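Local coordinates for protein putative peptidase (Clostridium acetobutylicum, PDB 3K9T) that binds one zinc ion per subunit and probably acts in the biosynthesis of modified polysaccharides, without expected peptidase activity despite its aminopeptidase-like region, at residues A[388-398]-A[411-422]. Sequence-based numbering, arbitrary orientation.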
loop_
_atom_site.group_PDB
_atom_site.type_symbol
_atom_site.label_atom_id
_atom_site.label_comp_id
_atom_site.label_asym_id
_atom_site.label_seq_id
_atom_site.Cartn_x
_atom_site.Cartn_y
_atom_site.Cartn_z
ATOM N N ASP A 388 14.633 11.685 -27.439
ATOM C CA ASP A 388 14.069 10.749 -26.460
ATOM C C ASP A 388 12.542 10.693 -26.500
ATOM O O ASP A 388 11.837 11.363 -25.731
ATOM C CB ASP A 388 14.533 11.124 -25.082
ATOM C CG ASP A 388 14.021 10.194 -24.032
ATOM O OD1 ASP A 388 13.471 9.124 -24.377
ATOM O OD2 ASP A 388 14.174 10.549 -22.849
ATOM N N GLU A 389 12.042 9.841 -27.380
ATOM C CA GLU A 389 10.614 9.805 -27.677
ATOM C C GLU A 389 9.723 9.248 -26.567
ATOM O O GLU A 389 8.573 9.657 -26.430
ATOM C CB GLU A 389 10.383 9.075 -28.990
ATOM C CG GLU A 389 11.180 7.788 -29.155
ATOM C CD GLU A 389 10.431 6.774 -29.993
ATOM O OE1 GLU A 389 9.633 7.205 -30.852
ATOM O OE2 GLU A 389 10.616 5.554 -29.781
ATOM N N PHE A 390 10.254 8.355 -25.747
ATOM C CA PHE A 390 9.474 7.781 -24.647
ATOM C C PHE A 390 9.134 8.835 -23.613
ATOM O O PHE A 390 7.986 8.964 -23.238
ATOM C CB PHE A 390 10.216 6.618 -24.006
ATOM C CG PHE A 390 10.574 5.569 -24.981
ATOM C CD1 PHE A 390 9.617 4.660 -25.394
ATOM C CD2 PHE A 390 11.843 5.545 -25.566
ATOM C CE1 PHE A 390 9.931 3.692 -26.340
ATOM C CE2 PHE A 390 12.170 4.593 -26.512
ATOM C CZ PHE A 390 11.208 3.658 -26.902
ATOM N N ALA A 391 10.121 9.600 -23.166
ATOM C CA ALA A 391 9.842 10.708 -22.269
ATOM C C ALA A 391 8.770 11.655 -22.889
ATOM O O ALA A 391 7.838 12.142 -22.213
ATOM C CB ALA A 391 11.150 11.509 -21.966
HETATM N N MSE A 392 8.898 11.940 -24.172
HETATM C CA MSE A 392 7.978 12.918 -24.775
HETATM C C MSE A 392 6.554 12.428 -24.712
HETATM O O MSE A 392 5.655 13.206 -24.365
HETATM C CB MSE A 392 8.364 13.247 -26.215
HETATM C CG MSE A 392 9.610 14.067 -26.271
HETATM SE SE MSE A 392 9.955 14.855 -27.989
HETATM C CE MSE A 392 9.024 13.701 -29.264
ATOM N N PHE A 393 6.356 11.139 -25.040
ATOM C CA PHE A 393 5.023 10.533 -25.038
ATOM C C PHE A 393 4.364 10.566 -23.661
ATOM O O PHE A 393 3.148 10.735 -23.568
ATOM C CB PHE A 393 5.053 9.098 -25.557
ATOM C CG PHE A 393 5.299 8.985 -27.038
ATOM C CD1 PHE A 393 4.496 9.664 -27.947
ATOM C CD2 PHE A 393 6.289 8.126 -27.527
ATOM C CE1 PHE A 393 4.710 9.532 -29.319
ATOM C CE2 PHE A 393 6.518 8.001 -28.889
ATOM C CZ PHE A 393 5.713 8.697 -29.788
ATOM N N TRP A 394 5.158 10.380 -22.606
ATOM C CA TRP A 394 4.661 10.550 -21.234
ATOM C C TRP A 394 4.211 11.971 -20.941
ATOM O O TRP A 394 3.138 12.163 -20.356
ATOM C CB TRP A 394 5.715 10.193 -20.205
ATOM C CG TRP A 394 5.730 8.762 -19.816
ATOM C CD1 TRP A 394 6.737 7.880 -20.008
ATOM C CD2 TRP A 394 4.681 8.048 -19.185
ATOM N NE1 TRP A 394 6.392 6.658 -19.524
ATOM C CE2 TRP A 394 5.135 6.728 -18.998
ATOM C CE3 TRP A 394 3.391 8.389 -18.766
ATOM C CZ2 TRP A 394 4.362 5.746 -18.376
ATOM C CZ3 TRP A 394 2.604 7.411 -18.165
ATOM C CH2 TRP A 394 3.087 6.099 -17.981
ATOM N N VAL A 395 5.037 12.953 -21.322
ATOM C CA VAL A 395 4.712 14.351 -21.095
ATOM C C VAL A 395 3.426 14.741 -21.826
ATOM O O VAL A 395 2.555 15.396 -21.263
ATOM C CB VAL A 395 5.842 15.284 -21.498
ATOM C CG1 VAL A 395 5.349 16.707 -21.487
ATOM C CG2 VAL A 395 7.005 15.135 -20.545
ATOM N N LEU A 396 3.287 14.303 -23.066
ATOM C CA LEU A 396 2.073 14.606 -23.825
ATOM C C LEU A 396 0.876 13.929 -23.199
ATOM O O LEU A 396 -0.204 14.518 -23.087
ATOM C CB LEU A 396 2.207 14.168 -25.285
ATOM C CG LEU A 396 3.199 15.006 -26.112
ATOM C CD1 LEU A 396 3.648 14.281 -27.354
ATOM C CD2 LEU A 396 2.536 16.331 -26.476
ATOM N N ASN A 397 1.084 12.703 -22.755
ATOM C CA ASN A 397 -0.011 11.894 -22.317
ATOM C C ASN A 397 -0.558 12.349 -20.981
ATOM O O ASN A 397 -1.776 12.384 -20.781
ATOM C CB ASN A 397 0.388 10.424 -22.301
ATOM C CG ASN A 397 -0.681 9.565 -21.717
ATOM O OD1 ASN A 397 -0.724 9.408 -20.508
ATOM N ND2 ASN A 397 -1.573 9.022 -22.560
HETATM N N MSE A 398 0.334 12.739 -20.087
HETATM C CA MSE A 398 -0.087 13.159 -18.756
HETATM C C MSE A 398 -0.266 14.667 -18.553
HETATM O O MSE A 398 -0.687 15.062 -17.488
HETATM C CB MSE A 398 0.891 12.630 -17.719
HETATM C CG MSE A 398 0.777 11.114 -17.524
HETATM SE SE MSE A 398 2.092 10.497 -16.260
HETATM C CE MSE A 398 1.235 11.161 -14.619
ATOM N N LYS A 411 5.428 8.673 -12.133
ATOM C CA LYS A 411 4.597 7.653 -12.837
ATOM C C LYS A 411 5.394 6.895 -13.920
ATOM O O LYS A 411 5.278 5.686 -14.042
ATOM C CB LYS A 411 3.324 8.272 -13.436
ATOM C CG LYS A 411 2.370 7.273 -14.090
ATOM C CD LYS A 411 1.178 6.894 -13.201
ATOM C CE LYS A 411 -0.086 7.628 -13.631
ATOM N NZ LYS A 411 -1.207 7.442 -12.675
ATOM N N SER A 412 6.205 7.608 -14.688
ATOM C CA SER A 412 7.020 6.982 -15.735
ATOM C C SER A 412 8.199 6.170 -15.185
ATOM O O SER A 412 8.822 5.385 -15.900
ATOM C CB SER A 412 7.569 8.068 -16.707
ATOM O OG SER A 412 8.588 8.887 -16.130
ATOM N N GLY A 413 8.568 6.399 -13.936
ATOM C CA GLY A 413 9.767 5.773 -13.420
ATOM C C GLY A 413 11.027 6.361 -14.024
ATOM O O GLY A 413 12.130 5.819 -13.852
HETATM N N MSE A 414 10.896 7.481 -14.723
HETATM C CA MSE A 414 12.062 8.046 -15.375
HETATM C C MSE A 414 12.663 9.137 -14.509
HETATM O O MSE A 414 12.006 9.720 -13.647
HETATM C CB MSE A 414 11.736 8.575 -16.780
HETATM C CG MSE A 414 11.218 7.534 -17.762
HETATM SE SE MSE A 414 10.764 8.389 -19.413
HETATM C CE MSE A 414 10.645 6.920 -20.619
ATOM N N GLU A 415 13.934 9.383 -14.762
ATOM C CA GLU A 415 14.666 10.444 -14.141
ATOM C C GLU A 415 14.092 11.837 -14.493
ATOM O O GLU A 415 13.634 12.091 -15.603
ATOM C CB GLU A 415 16.117 10.323 -14.576
ATOM C CG GLU A 415 17.060 11.063 -13.696
ATOM C CD GLU A 415 17.523 12.299 -14.331
ATOM O OE1 GLU A 415 17.997 12.161 -15.477
ATOM O OE2 GLU A 415 17.426 13.372 -13.688
ATOM N N PHE A 416 14.149 12.743 -13.530
ATOM C CA PHE A 416 13.509 14.029 -13.671
ATOM C C PHE A 416 14.027 14.839 -14.857
ATOM O O PHE A 416 13.235 15.342 -15.640
ATOM C CB PHE A 416 13.608 14.847 -12.376
ATOM C CG PHE A 416 12.939 16.218 -12.484
ATOM C CD1 PHE A 416 11.589 16.369 -12.293
ATOM C CD2 PHE A 416 13.672 17.336 -12.829
ATOM C CE1 PHE A 416 11.000 17.606 -12.417
ATOM C CE2 PHE A 416 13.090 18.571 -12.966
ATOM C CZ PHE A 416 11.762 18.711 -12.772
ATOM N N ARG A 417 15.339 14.976 -15.012
ATOM C CA ARG A 417 15.845 15.743 -16.149
ATOM C C ARG A 417 15.394 15.218 -17.510
ATOM O O ARG A 417 15.222 15.982 -18.436
ATOM C CB ARG A 417 17.347 15.857 -16.110
ATOM C CG ARG A 417 17.846 16.709 -14.968
ATOM C CD ARG A 417 19.089 17.421 -15.362
ATOM N NE ARG A 417 19.711 18.113 -14.243
ATOM C CZ ARG A 417 20.461 19.206 -14.364
ATOM N NH1 ARG A 417 20.665 19.767 -15.562
ATOM N NH2 ARG A 417 21.004 19.748 -13.278
ATOM N N ARG A 418 15.204 13.915 -17.631
ATOM C CA ARG A 418 14.730 13.332 -18.889
ATOM C C ARG A 418 13.340 13.850 -19.270
ATOM O O ARG A 418 13.041 14.176 -20.430
ATOM C CB ARG A 418 14.651 11.835 -18.719
ATOM C CG ARG A 418 14.742 11.101 -19.974
ATOM C CD ARG A 418 14.856 9.638 -19.707
ATOM N NE ARG A 418 14.425 8.951 -20.900
ATOM C CZ ARG A 418 14.029 7.695 -20.943
ATOM N NH1 ARG A 418 14.005 6.976 -19.834
ATOM N NH2 ARG A 418 13.650 7.168 -22.115
ATOM N N ILE A 419 12.496 13.920 -18.256
ATOM C CA ILE A 419 11.169 14.454 -18.399
ATOM C C ILE A 419 11.243 15.944 -18.719
ATOM O O ILE A 419 10.556 16.405 -19.603
ATOM C CB ILE A 419 10.349 14.162 -17.139
ATOM C CG1 ILE A 419 10.250 12.624 -16.940
ATOM C CG2 ILE A 419 9.009 14.846 -17.221
ATOM C CD1 ILE A 419 9.769 11.854 -18.139
ATOM N N LYS A 420 12.123 16.665 -18.035
ATOM C CA LYS A 420 12.253 18.109 -18.186
ATOM C C LYS A 420 12.671 18.507 -19.588
ATOM O O LYS A 420 12.085 19.402 -20.218
ATOM C CB LYS A 420 13.281 18.623 -17.169
ATOM C CG LYS A 420 13.293 20.130 -16.977
ATOM C CD LYS A 420 14.158 20.851 -18.011
ATOM C CE LYS A 420 14.375 22.306 -17.629
ATOM N NZ LYS A 420 15.010 23.073 -18.730
ATOM N N TYR A 421 13.697 17.835 -20.079
ATOM C CA TYR A 421 14.200 18.115 -21.396
ATOM C C TYR A 421 13.199 17.675 -22.462
ATOM O O TYR A 421 13.098 18.311 -23.510
ATOM C CB TYR A 421 15.565 17.462 -21.599
ATOM C CG TYR A 421 16.647 18.017 -20.708
ATOM C CD1 TYR A 421 16.799 19.396 -20.543
ATOM C CD2 TYR A 421 17.564 17.170 -20.077
ATOM C CE1 TYR A 421 17.793 19.911 -19.739
ATOM C CE2 TYR A 421 18.572 17.682 -19.247
ATOM C CZ TYR A 421 18.687 19.050 -19.087
ATOM O OH TYR A 421 19.676 19.559 -18.270
ATOM N N ALA A 422 12.431 16.619 -22.188
ATOM C CA ALA A 422 11.391 16.210 -23.130
ATOM C C ALA A 422 10.331 17.315 -23.221
ATOM O O ALA A 422 9.938 17.712 -24.313
ATOM C CB ALA A 422 10.796 14.833 -22.759
HETATM O O HOH W 1 14.220 13.211 -22.676
#
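Asp388 and Arg418 form a side-on salt bridge, one nitrogen to each carboxylate oxygen. The nearly straight 3.0 Å bond from Arg418 NH2 to Asp388 OD1 carries the claim; Arg418 NE to Asp388 OD2, 2.5 Å, is shorter than an ordinary N-H...O bond and its exact value doubtful. Both oxygens are met on their syn sides, the two planes nearly coplanar. With Arg418 CG anti to the backbone N (chi1 -156°) and the chain extended to NE, the guanidinium comes up against Asp388, immediately before helix 389-398. A water donates to both Asp388 OD2 and Arg418 O.

Apolar packing fills the angle between helices 389-398 and 416-422, whose axes cross at -73° and approach to 8.5 Å. Small residues permit this closeness: Ala391 CB meets Ala422 CB at 3.4 Å. The CG2 methyls of Val395 and Ile419 touch at 3.9 Å, the two side chains running antiparallel.

Around Trp394 the contact is aromatic. Ser412 CB sits over one face, 3.4 Å from the five-membered-ring centroid and 12° off its normal, a CH-pi contact. Its OG turns to Ile408 O and accepts from Met414 N in an ST turn. The extended Met414 chain brings CE to the indole edge and, at 3.4 Å, to Phe390 CB. Trp295 of a second subunit meets the rings of both Phe390 and Trp394.

These helices belong to the permutated winged helix-turn-helix domain, far from the zinc. The chemistry implies a partly buried interface where two buried alanines touch, tied at one margin by a two-bond salt bridge with its carboxylate-to-carbonyl water and at another by an indole shared with the trimer interface.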